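Helicase of the snf2/rad54 family (Sulfolobus solfataricus, PDB 1Z5Z) probably uses ATP hydrolysis to move along or remodel DNA, as other SWI2/SNF2 ATPases do. Local coordinates at residues A[226-229]-A[230-234]. Sequence-based numbering, arbitrary orientation.
Sequences LEEK and IDQLL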
ATOM      1  N   LEU A 226     -11.240  -2.468  -2.360  1.00 28.27           N
ATOM      2  CA  LEU A 226     -11.418  -2.318  -0.926  1.00 28.72           C
ATOM      3  C   LEU A 226     -10.612  -1.127  -0.452  1.00 30.86           C
ATOM      4  O   LEU A 226     -10.954  -0.570   0.599  1.00 30.81           O
ATOM      5  CB  LEU A 226     -10.955  -3.590  -0.138  1.00 30.52           C
ATOM      6  CG  LEU A 226      -9.449  -3.837   0.023  1.00 29.73           C
ATOM      7  CD1 LEU A 226      -9.246  -5.007   0.957  1.00 29.71           C
ATOM      8  CD2 LEU A 226      -8.781  -4.144  -1.313  1.00 27.11           C
ATOM      9  N   GLU A 227      -9.549  -0.734  -1.178  1.00 29.43           N
ATOM     10  CA  GLU A 227      -8.785   0.421  -0.684  1.00 31.07           C
ATOM     11  C   GLU A 227      -9.670   1.680  -0.758  1.00 35.79           C
ATOM     12  O   GLU A 227      -9.668   2.540   0.137  1.00 34.20           O
ATOM     13  CB  GLU A 227      -7.529   0.640  -1.522  1.00 33.73           C
ATOM     14  CG  GLU A 227      -6.489  -0.487  -1.407  1.00 34.13           C
ATOM     15  CD  GLU A 227      -5.199  -0.152  -2.141  1.00 38.65           C
ATOM     16  OE1 GLU A 227      -4.090  -0.459  -1.626  1.00 37.14           O
ATOM     17  OE2 GLU A 227      -5.294   0.405  -3.249  1.00 36.97           O
ATOM     18  N   GLU A 228     -10.427   1.801  -1.845  1.00 31.66           N
ATOM     19  CA  GLU A 228     -11.302   2.950  -1.984  1.00 34.36           C
ATOM     20  C   GLU A 228     -12.430   2.914  -0.949  1.00 30.21           C
ATOM     21  O   GLU A 228     -12.741   3.948  -0.356  1.00 35.13           O
ATOM     22  CB  GLU A 228     -11.929   2.999  -3.380  1.00 34.44           C
ATOM     23  CG  GLU A 228     -12.712   4.301  -3.591  1.00 43.53           C
ATOM     24  CD  GLU A 228     -12.813   4.639  -5.049  1.00 45.26           C
ATOM     25  OE1 GLU A 228     -12.566   5.815  -5.393  1.00 51.74           O
ATOM     26  OE2 GLU A 228     -13.118   3.729  -5.839  1.00 41.08           O
ATOM     27  N   LYS A 229     -13.061   1.745  -0.780  1.00 32.38           N
ATOM     28  CA  LYS A 229     -14.162   1.563   0.181  1.00 35.34           C
ATOM     29  C   LYS A 229     -13.786   1.875   1.602  1.00 38.54           C
ATOM     30  O   LYS A 229     -14.508   2.581   2.313  1.00 37.79           O
ATOM     31  CB  LYS A 229     -14.677   0.132   0.152  1.00 36.05           C
ATOM     32  CG  LYS A 229     -15.740  -0.137  -0.876  1.00 39.61           C
ATOM     33  CD  LYS A 229     -15.322   0.325  -2.223  1.00 43.18           C
ATOM     34  CE  LYS A 229     -16.345  -0.058  -3.248  1.00 40.73           C
ATOM     35  NZ  LYS A 229     -15.566  -0.565  -4.366  1.00 38.47           N
ATOM     36  N   ILE A 230     -12.676   1.307   2.045  1.00 35.95           N
ATOM     37  CA  ILE A 230     -12.248   1.579   3.395  1.00 38.17           C
ATOM     38  C   ILE A 230     -11.938   3.058   3.574  1.00 37.35           C
ATOM     39  O   ILE A 230     -12.331   3.662   4.561  1.00 40.69           O
ATOM     40  CB  ILE A 230     -11.023   0.740   3.763  1.00 37.47           C
ATOM     41  CG1 ILE A 230     -11.456  -0.704   3.991  1.00 37.12           C
ATOM     42  CG2 ILE A 230     -10.389   1.312   5.007  1.00 40.63           C
ATOM     43  CD1 ILE A 230     -10.390  -1.769   3.586  1.00 38.11           C
ATOM     44  N   ASP A 231     -11.256   3.663   2.612  1.00 39.30           N
ATOM     45  CA  ASP A 231     -10.949   5.083   2.754  1.00 40.81           C
ATOM     46  C   ASP A 231     -12.235   5.885   2.874  1.00 42.66           C
ATOM     47  O   ASP A 231     -12.380   6.712   3.774  1.00 40.92           O
ATOM     48  CB  ASP A 231     -10.153   5.588   1.558  1.00 41.21           C
ATOM     49  CG  ASP A 231      -9.537   6.950   1.815  1.00 45.57           C
ATOM     50  OD1 ASP A 231     -10.169   7.963   1.463  1.00 43.11           O
ATOM     51  OD2 ASP A 231      -8.417   7.002   2.387  1.00 48.93           O
ATOM     52  N   GLN A 232     -13.168   5.641   1.956  1.00 40.31           N
ATOM     53  CA  GLN A 232     -14.444   6.340   1.991  1.00 43.59           C
ATOM     54  C   GLN A 232     -15.160   6.171   3.323  1.00 43.38           C
ATOM     55  O   GLN A 232     -15.672   7.136   3.878  1.00 43.55           O
ATOM     56  CB  GLN A 232     -15.365   5.840   0.872  1.00 42.03           C
ATOM     57  CG  GLN A 232     -14.932   6.308  -0.499  1.00 43.08           C
ATOM     58  CD  GLN A 232     -15.711   5.653  -1.611  1.00 45.31           C
ATOM     59  OE1 GLN A 232     -15.466   5.918  -2.790  1.00 50.16           O
ATOM     60  NE2 GLN A 232     -16.647   4.781  -1.247  1.00 45.09           N
ATOM     61  N   LEU A 233     -15.207   4.948   3.833  1.00 47.01           N
ATOM     62  CA  LEU A 233     -15.893   4.694   5.108  1.00 52.47           C
ATOM     63  C   LEU A 233     -15.349   5.482   6.317  1.00 55.23           C
ATOM     64  O   LEU A 233     -16.130   5.978   7.143  1.00 55.87           O
ATOM     65  CB  LEU A 233     -15.844   3.213   5.435  1.00 54.50           C
ATOM     66  CG  LEU A 233     -16.921   2.337   4.834  1.00 57.46           C
ATOM     67  CD1 LEU A 233     -16.603   0.895   5.162  1.00 57.99           C
ATOM     68  CD2 LEU A 233     -18.299   2.743   5.383  1.00 58.95           C
ATOM     69  N   LEU A 234     -14.022   5.573   6.436  1.00 57.78           N
ATOM     70  CA  LEU A 234     -13.411   6.298   7.542  1.00 58.12           C
ATOM     71  C   LEU A 234     -13.707   7.778   7.415  1.00 60.18           C
ATOM     72  O   LEU A 234     -14.132   8.412   8.374  1.00 62.44           O
ATOM     73  CB  LEU A 234     -11.898   6.116   7.542  1.00 58.24           C
ATOM     74  CG  LEU A 234     -11.288   4.718   7.538  1.00 59.87           C
ATOM     75  CD1 LEU A 234      -9.777   4.847   7.708  1.00 62.36           C
ATOM     76  CD2 LEU A 234     -11.880   3.870   8.649  1.00 61.18           C
TER
HETATM   77  O   HOH W   1     -13.744   7.823  -3.469  1.00 64.36           O
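Gln-232 lies back over the preceding turn of its helix against Glu-228, and its side chain can be followed atom by atom. Gln-232 CB sits 3.5 Å from Glu-228 O, the same oxygen that accepts the backbone N-H of Gln-232. CG is turned beside the backbone N, opposite the carbonyl carbon (chi1 -72°), and in this position Gln-232 CG lies 3.2 Å from Glu-228 O. Beyond CG the chain runs extended, carrying CD over the CG of Glu-228, and Gln-232 OE1 lies 3.3 Å from Glu-228 CG. The two side chains cross obliquely, with carboxylate and amide planes 35° apart. The two OE1 atoms, both acceptors here, do not bond each other; one water donates to both, lying 2.7 Å from Gln-232 OE1 and 3.0 Å from Glu-228 OE1. The other carboxylate oxygen, Glu-228 OE2, accepts the backbone N-H of Gly-224, just ahead of the helix.

This is an i to i+4 contact within helix 226-236, which follows strand 216-222 of the parallel sheet in the helicase C-terminal domain. Regular alpha-helical geometry is evident in four successive bonds, from Ile-230 N to Leu-226 O through Leu-233 N to Lys-229 O, with N-H...O angles all at 159° or straighter.

On nearly the opposite side of the helix, Ile-230 makes the apolar counterpart: CG1 stands beside the backbone N, and Ile-230 CD1 reaches 4.2 Å from Leu-226 CB. Ile-230 CD1 also passes 3.3 Å from Leu-226 O. Ile-230 packs on Ile-252 of helix 250-253 as well. Asp-231 meets the preceding turn through its CB, 3.4 Å from Glu-227 O, but its carboxylate is held by partners outside the helix, in salt bridges with Lys-219 and Arg-192 and a hydrogen bond from Asn-32.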